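Side-chain contacts in uncharacterized protein (PDB 3Q6A), which is of unknown function but belongs to the AHA1 family, whose namesake activates the Hsp90 ATPase, and has a Bet v 1-like fold: residues D[9-12]-D[13-17]; D[82-86]-D[87-91]. All coordinates share one frame; numbering follows the deposited sequence.

Interaction 1: D[9-12]-D[13-17]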
ATOM      1  N   VAL D   9     -11.224   4.470   4.505  1.00 17.06           N
ATOM      2  CA  VAL D   9     -11.249   3.566   5.645  1.00 15.90           C
ATOM      3  C   VAL D   9     -12.703   3.549   6.131  1.00 24.36           C
ATOM      4  O   VAL D   9     -13.259   4.590   6.484  1.00 20.12           O
ATOM      5  CB  VAL D   9     -10.335   4.038   6.785  1.00 22.91           C
ATOM      6  CG1 VAL D   9     -10.259   2.959   7.823  1.00 21.61           C
ATOM      7  CG2 VAL D   9      -8.928   4.370   6.244  1.00 17.47           C
ATOM      8  N   ASP D  10     -13.301   2.360   6.159  1.00 16.77           N
ATOM      9  CA  ASP D  10     -14.715   2.208   6.515  1.00 20.43           C
ATOM     10  C   ASP D  10     -15.114   2.265   7.991  1.00 21.19           C
ATOM     11  O   ASP D  10     -15.797   1.365   8.502  1.00 22.90           O
ATOM     12  CB  ASP D  10     -15.258   0.914   5.892  1.00 18.75           C
ATOM     13  CG  ASP D  10     -15.138   0.891   4.371  1.00 21.25           C
ATOM     14  OD1 ASP D  10     -14.911   1.948   3.738  1.00 22.60           O
ATOM     15  OD2 ASP D  10     -15.293  -0.205   3.787  1.00 24.14           O
ATOM     16  N   VAL D  11     -14.677   3.321   8.676  1.00 24.72           N
ATOM     17  CA  VAL D  11     -15.019   3.540  10.083  1.00 28.11           C
ATOM     18  C   VAL D  11     -15.198   5.041  10.249  1.00 23.25           C
ATOM     19  O   VAL D  11     -14.780   5.802   9.389  1.00 19.89           O
ATOM     20  CB  VAL D  11     -13.916   3.067  11.063  1.00 31.51           C
ATOM     21  CG1 VAL D  11     -13.740   1.565  10.978  1.00 30.18           C
ATOM     22  CG2 VAL D  11     -12.620   3.783  10.773  1.00 23.68           C
ATOM     23  N   PRO D  12     -15.848   5.482  11.344  1.00 23.83           N
ATOM     24  CA  PRO D  12     -16.053   6.918  11.559  1.00 26.16           C
ATOM     25  C   PRO D  12     -14.735   7.684  11.688  1.00 22.07           C
ATOM     26  O   PRO D  12     -13.743   7.157  12.181  1.00 22.63           O
ATOM     27  CB  PRO D  12     -16.879   6.970  12.848  1.00 24.52           C
ATOM     28  CG  PRO D  12     -17.637   5.677  12.812  1.00 25.99           C
ATOM     29  CD  PRO D  12     -16.555   4.698  12.365  1.00 22.75           C
ATOM     30  N   ARG D  13     -14.770   8.937  11.244  1.00 25.88           N
ATOM     31  CA  ARG D  13     -13.629   9.843  11.248  1.00 30.74           C
ATOM     32  C   ARG D  13     -12.933   9.949  12.599  1.00 33.83           C
ATOM     33  O   ARG D  13     -11.700   9.988  12.658  1.00 30.86           O
ATOM     34  CB  ARG D  13     -14.091  11.225  10.778  1.00 39.96           C
ATOM     35  CG  ARG D  13     -12.975  12.181  10.458  1.00 41.85           C
ATOM     36  CD  ARG D  13     -13.521  13.474   9.903  1.00 47.01           C
ATOM     37  NE  ARG D  13     -14.402  14.140  10.856  1.00 46.21           N
ATOM     38  CZ  ARG D  13     -14.767  15.415  10.764  1.00 53.41           C
ATOM     39  NH1 ARG D  13     -14.324  16.164   9.760  1.00 51.92           N
ATOM     40  NH2 ARG D  13     -15.577  15.938  11.671  1.00 48.42           N
ATOM     41  N   GLU D  14     -13.715   9.993  13.678  1.00 26.78           N
ATOM     42  CA  GLU D  14     -13.152  10.089  15.019  1.00 32.11           C
ATOM     43  C   GLU D  14     -12.261   8.895  15.300  1.00 31.19           C
ATOM     44  O   GLU D  14     -11.170   9.034  15.855  1.00 33.41           O
ATOM     45  CB  GLU D  14     -14.254  10.132  16.093  1.00 34.86           C
ATOM     46  CG  GLU D  14     -15.173  11.345  16.059  1.00 44.61           C
ATOM     47  CD  GLU D  14     -16.116  11.336  14.874  1.00 49.91           C
ATOM     48  OE1 GLU D  14     -16.403  10.226  14.362  1.00 34.62           O
ATOM     49  OE2 GLU D  14     -16.576  12.433  14.470  1.00 38.56           O
ATOM     50  N   THR D  15     -12.724   7.713  14.908  1.00 27.97           N
ATOM     51  CA  THR D  15     -11.978   6.490  15.141  1.00 27.35           C
ATOM     52  C   THR D  15     -10.647   6.460  14.395  1.00 20.51           C
ATOM     53  O   THR D  15      -9.655   5.961  14.918  1.00 34.38           O
ATOM     54  CB  THR D  15     -12.790   5.252  14.723  1.00 33.99           C
ATOM     55  OG1 THR D  15     -13.999   5.196  15.487  1.00 35.40           O
ATOM     56  CG2 THR D  15     -11.982   3.981  14.973  1.00 33.50           C
ATOM     57  N   VAL D  16     -10.634   6.982  13.177  1.00 22.74           N
ATOM     58  CA  VAL D  16      -9.403   7.008  12.391  1.00 24.47           C
ATOM     59  C   VAL D  16      -8.439   8.023  13.017  1.00 28.26           C
ATOM     60  O   VAL D  16      -7.250   7.755  13.160  1.00 29.42           O
ATOM     61  CB  VAL D  16      -9.677   7.404  10.923  1.00 19.66           C
ATOM     62  CG1 VAL D  16      -8.361   7.429  10.138  1.00 25.57           C
ATOM     63  CG2 VAL D  16     -10.654   6.402  10.281  1.00 18.19           C
ATOM     64  N   PHE D  17      -8.962   9.187  13.395  1.00 32.03           N
ATOM     65  CA  PHE D  17      -8.154  10.235  14.018  1.00 22.84           C
ATOM     66  C   PHE D  17      -7.494   9.666  15.267  1.00 29.73           C
ATOM     67  O   PHE D  17      -6.288   9.817  15.469  1.00 24.62           O
ATOM     68  CB  PHE D  17      -9.037  11.434  14.391  1.00 29.22           C
ATOM     69  CG  PHE D  17      -8.311  12.524  15.156  1.00 27.11           C
ATOM     70  CD1 PHE D  17      -7.581  13.505  14.484  1.00 33.17           C
ATOM     71  CD2 PHE D  17      -8.356  12.554  16.547  1.00 29.43           C
ATOM     72  CE1 PHE D  17      -6.904  14.508  15.196  1.00 34.21           C
ATOM     73  CE2 PHE D  17      -7.683  13.546  17.266  1.00 29.52           C
ATOM     74  CZ  PHE D  17      -6.959  14.523  16.587  1.00 34.22           C
TER

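Interaction 2: D[82-86]-D[87-91]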
ATOM      1  N   GLU D  82     -11.538  13.367   6.294  1.00 24.60           N
ATOM      2  CA  GLU D  82     -12.809  13.858   5.762  1.00 22.13           C
ATOM      3  C   GLU D  82     -13.855  12.753   5.816  1.00 27.15           C
ATOM      4  O   GLU D  82     -13.540  11.560   5.707  1.00 20.96           O
ATOM      5  CB  GLU D  82     -12.686  14.292   4.303  1.00 28.08           C
ATOM      6  CG  GLU D  82     -11.759  15.443   4.007  1.00 43.62           C
ATOM      7  CD  GLU D  82     -11.738  15.757   2.524  1.00 50.05           C
ATOM      8  OE1 GLU D  82     -11.477  14.827   1.733  1.00 53.14           O
ATOM      9  OE2 GLU D  82     -11.986  16.925   2.146  1.00 52.11           O
ATOM     10  N   GLU D  83     -15.112  13.140   5.981  1.00 24.75           N
ATOM     11  CA  GLU D  83     -16.157  12.134   6.025  1.00 17.12           C
ATOM     12  C   GLU D  83     -16.490  11.673   4.623  1.00 15.37           C
ATOM     13  O   GLU D  83     -16.425  12.459   3.664  1.00 25.37           O
ATOM     14  CB  GLU D  83     -17.423  12.700   6.692  1.00 19.78           C
ATOM     15  CG  GLU D  83     -17.322  12.835   8.192  1.00 21.03           C
ATOM     16  CD  GLU D  83     -18.680  13.037   8.832  1.00 40.22           C
ATOM     17  OE1 GLU D  83     -19.269  14.115   8.630  1.00 39.94           O
ATOM     18  OE2 GLU D  83     -19.161  12.107   9.521  1.00 42.36           O
ATOM     19  N   SER D  84     -16.838  10.392   4.502  1.00 21.55           N
ATOM     20  CA  SER D  84     -17.280   9.812   3.234  1.00 19.23           C
ATOM     21  C   SER D  84     -18.446   8.876   3.582  1.00 18.19           C
ATOM     22  O   SER D  84     -18.647   8.514   4.745  1.00 24.11           O
ATOM     23  CB  SER D  84     -16.158   9.017   2.530  1.00 23.60           C
ATOM     24  OG  SER D  84     -15.759   7.896   3.287  1.00 26.36           O
ATOM     25  N   GLU D  85     -19.218   8.496   2.576  1.00 30.58           N
ATOM     26  CA  GLU D  85     -20.359   7.611   2.773  1.00 23.86           C
ATOM     27  C   GLU D  85     -20.049   6.389   3.652  1.00 30.95           C
ATOM     28  O   GLU D  85     -20.693   6.177   4.680  1.00 27.15           O
ATOM     29  CB  GLU D  85     -20.868   7.145   1.401  1.00 35.46           C
ATOM     30  CG  GLU D  85     -22.206   6.424   1.426  1.00 50.00           C
ATOM     31  CD  GLU D  85     -22.493   5.675   0.133  1.00 40.48           C
ATOM     32  OE1 GLU D  85     -22.363   6.278  -0.956  1.00 47.54           O
ATOM     33  OE2 GLU D  85     -22.854   4.482   0.209  1.00 55.01           O
ATOM     34  N   ALA D  86     -19.049   5.596   3.270  1.00 21.23           N
ATOM     35  CA  ALA D  86     -18.730   4.392   4.016  1.00 22.96           C
ATOM     36  C   ALA D  86     -17.867   4.627   5.245  1.00 22.30           C
ATOM     37  O   ALA D  86     -17.609   3.708   6.034  1.00 25.91           O
ATOM     38  CB  ALA D  86     -18.076   3.358   3.075  1.00 20.51           C
ATOM     39  N   GLY D  87     -17.426   5.868   5.426  1.00 22.86           N
ATOM     40  CA  GLY D  87     -16.623   6.155   6.590  1.00 19.76           C
ATOM     41  C   GLY D  87     -15.759   7.397   6.551  1.00 26.20           C
ATOM     42  O   GLY D  87     -16.228   8.516   6.766  1.00 24.13           O
ATOM     43  N   THR D  88     -14.483   7.191   6.254  1.00 25.03           N
ATOM     44  CA  THR D  88     -13.515   8.276   6.249  1.00 26.60           C
ATOM     45  C   THR D  88     -12.536   8.212   5.082  1.00 25.50           C
ATOM     46  O   THR D  88     -12.178   7.134   4.624  1.00 22.07           O
ATOM     47  CB  THR D  88     -12.646   8.201   7.542  1.00 19.65           C
ATOM     48  OG1 THR D  88     -13.489   8.244   8.707  1.00 22.23           O
ATOM     49  CG2 THR D  88     -11.612   9.357   7.580  1.00 19.34           C
ATOM     50  N   VAL D  89     -12.112   9.367   4.596  1.00 19.24           N
ATOM     51  CA  VAL D  89     -11.070   9.409   3.575  1.00 16.66           C
ATOM     52  C   VAL D  89      -9.906  10.110   4.253  1.00 24.42           C
ATOM     53  O   VAL D  89     -10.049  11.242   4.707  1.00 20.06           O
ATOM     54  CB  VAL D  89     -11.468  10.219   2.342  1.00 21.15           C
ATOM     55  CG1 VAL D  89     -10.250  10.447   1.449  1.00 21.95           C
ATOM     56  CG2 VAL D  89     -12.558   9.458   1.564  1.00 19.11           C
ATOM     57  N   VAL D  90      -8.766   9.430   4.335  1.00 20.13           N
ATOM     58  CA  VAL D  90      -7.581  10.019   4.945  1.00 23.59           C
ATOM     59  C   VAL D  90      -6.720  10.553   3.808  1.00 28.48           C
ATOM     60  O   VAL D  90      -6.512   9.877   2.797  1.00 23.35           O
ATOM     61  CB  VAL D  90      -6.759   8.974   5.733  1.00 25.15           C
ATOM     62  CG1 VAL D  90      -5.555   9.662   6.413  1.00 27.42           C
ATOM     63  CG2 VAL D  90      -7.632   8.275   6.751  1.00 29.69           C
ATOM     64  N   THR D  91      -6.224  11.772   3.953  1.00 22.54           N
ATOM     65  CA  THR D  91      -5.395  12.344   2.923  1.00 23.85           C
ATOM     66  C   THR D  91      -4.067  12.732   3.528  1.00 29.74           C
ATOM     67  O   THR D  91      -4.018  13.619   4.377  1.00 24.63           O
ATOM     68  CB  THR D  91      -6.034  13.599   2.315  1.00 27.39           C
ATOM     69  OG1 THR D  91      -7.337  13.274   1.818  1.00 25.88           O
ATOM     70  CG2 THR D  91      -5.188  14.122   1.166  1.00 24.81           C
TER
HETATM   71  O   HOH W   1      -9.108  13.589   3.766  1.00 28.08           O
HETATM   72  O   HOH W   2     -16.748   9.803   9.647  1.00 28.73           O

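Interaction 1: D[9-12]-D[13-17]
Val11 and Val16 meet methyl to methyl where the chain leaves a loop and enters a helix. CG2 of Val11 lies 3.3 Å from CG2 of Val16, tighter than usual for two carbons. With Val11 CG1 anti to the carbonyl carbon (chi1 -65°), CG2 falls between the backbone N and the carbonyl carbon. CG2 of Val16 comes to it at a slant from the helix side. Behind this pair, Val9 CB stands 4.2 Å from Val16 CG2, a looser apolar contact.

The polar part of the contact is centred on Pro12 O. It accepts Val16 N at 3.3 Å, with the donor in the carbonyl plane. Thr15 N is nearer, at 3.0 Å from Pro12 O, but that bond is weak because it is strongly bent. Pro12 is the N-cap residue, so its carbonyl starts the backbone bonding of the helix. Around its ring, the side chains of Pro12 and Thr15 run alongside each other, with Pro12 CD 4.1 Å from Thr15 OG1. The bend of Glu14 at chi2 (71°) folds its carboxylate back toward the proline, bringing OE1 within 3.6 Å of Pro12 CB.

Further back, Asp10 is the centre of an inverse gamma turn, with a weak bond from Val11 N to Val9 O. Asp10 N is also bound by Glu124 OE2, and Val11 O by the hydroxyl of Thr88. Leu123 of helix 102-125 packs on Val9, Val11, Thr15 and Val16.

This is a strand-to-helix junction with Pro12 at the N-cap position. It leads from strand 3-9, an outermost strand of the sheet, into helix 13-21, consistent with the helix-grip architecture of Bet v 1-like proteins.

Interaction 2: D[82-86]-D[87-91]
Val89 O accepts Glu82 N at 3.0 Å, and a water lies 2.7 Å from Val89 O, probably donating to it. The returning bond, from Val89 N to Glu82 O, is 2.8 Å long and nearly straight at 167°. This mutual pair belongs to the beta hairpin of strands 75-84 and 87-94. The same water is hydrogen-bonded to Thr91 OG1, and its bond to Glu82 OE1 is weak.

A type I turn from Ser84 to Gly87 closes the hairpin, with Glu85 and Ala86 at its corner. Gly87 N donates to Ser84 O, and Ser84 N to Gly87 O at 3.0 Å, both from above the carbonyl planes; the pair is loose. A second water reaches Gly87 O and, weakly, Glu83 OE2. Gly87 adopts phi 160° and psi -99°, angles at which a CB would be jammed against the carbonyl oxygen of Ala86. Its lack of a side chain lets the backbone take these angles on entering strand 87-94.

Ser84 CB touches Val89 CG2 at 3.8 Å, on the face that also carries the Glu82 side chain. The Ser84 hydroxyl is hydrogen-bonded to Gln8 NE2 of strand 3-9, on the far side of strand 87-94. Thr88 diverges from Glu83 across the sheet. Its CG2, anti to the backbone N, passes 3.5 Å from Glu82 O, and its CA lies 3.3 Å from that oxygen in a CA-H...O contact.

In the fold
The centres of interaction 1 and interaction 2 are about 7 Å apart, on the same side of the chain's centre. Thr88 joins them: its backbone pairs with Val9, and its hydroxyl reaches the loop that precedes helix 13-21. Both contacts are partly buried. In 9-17, buried Val9 and Val16 face the long C-terminal helix, while the proline and glutamate lie at the surface. In 82-91, the glutamates and Ala86 are exposed, while Thr88 and Thr91 are buried. Interaction 1 combines methyl packing with one carbonyl that accepts the first backbone bond of a helix. Interaction 2 relies on paired strand bonds, helped by water.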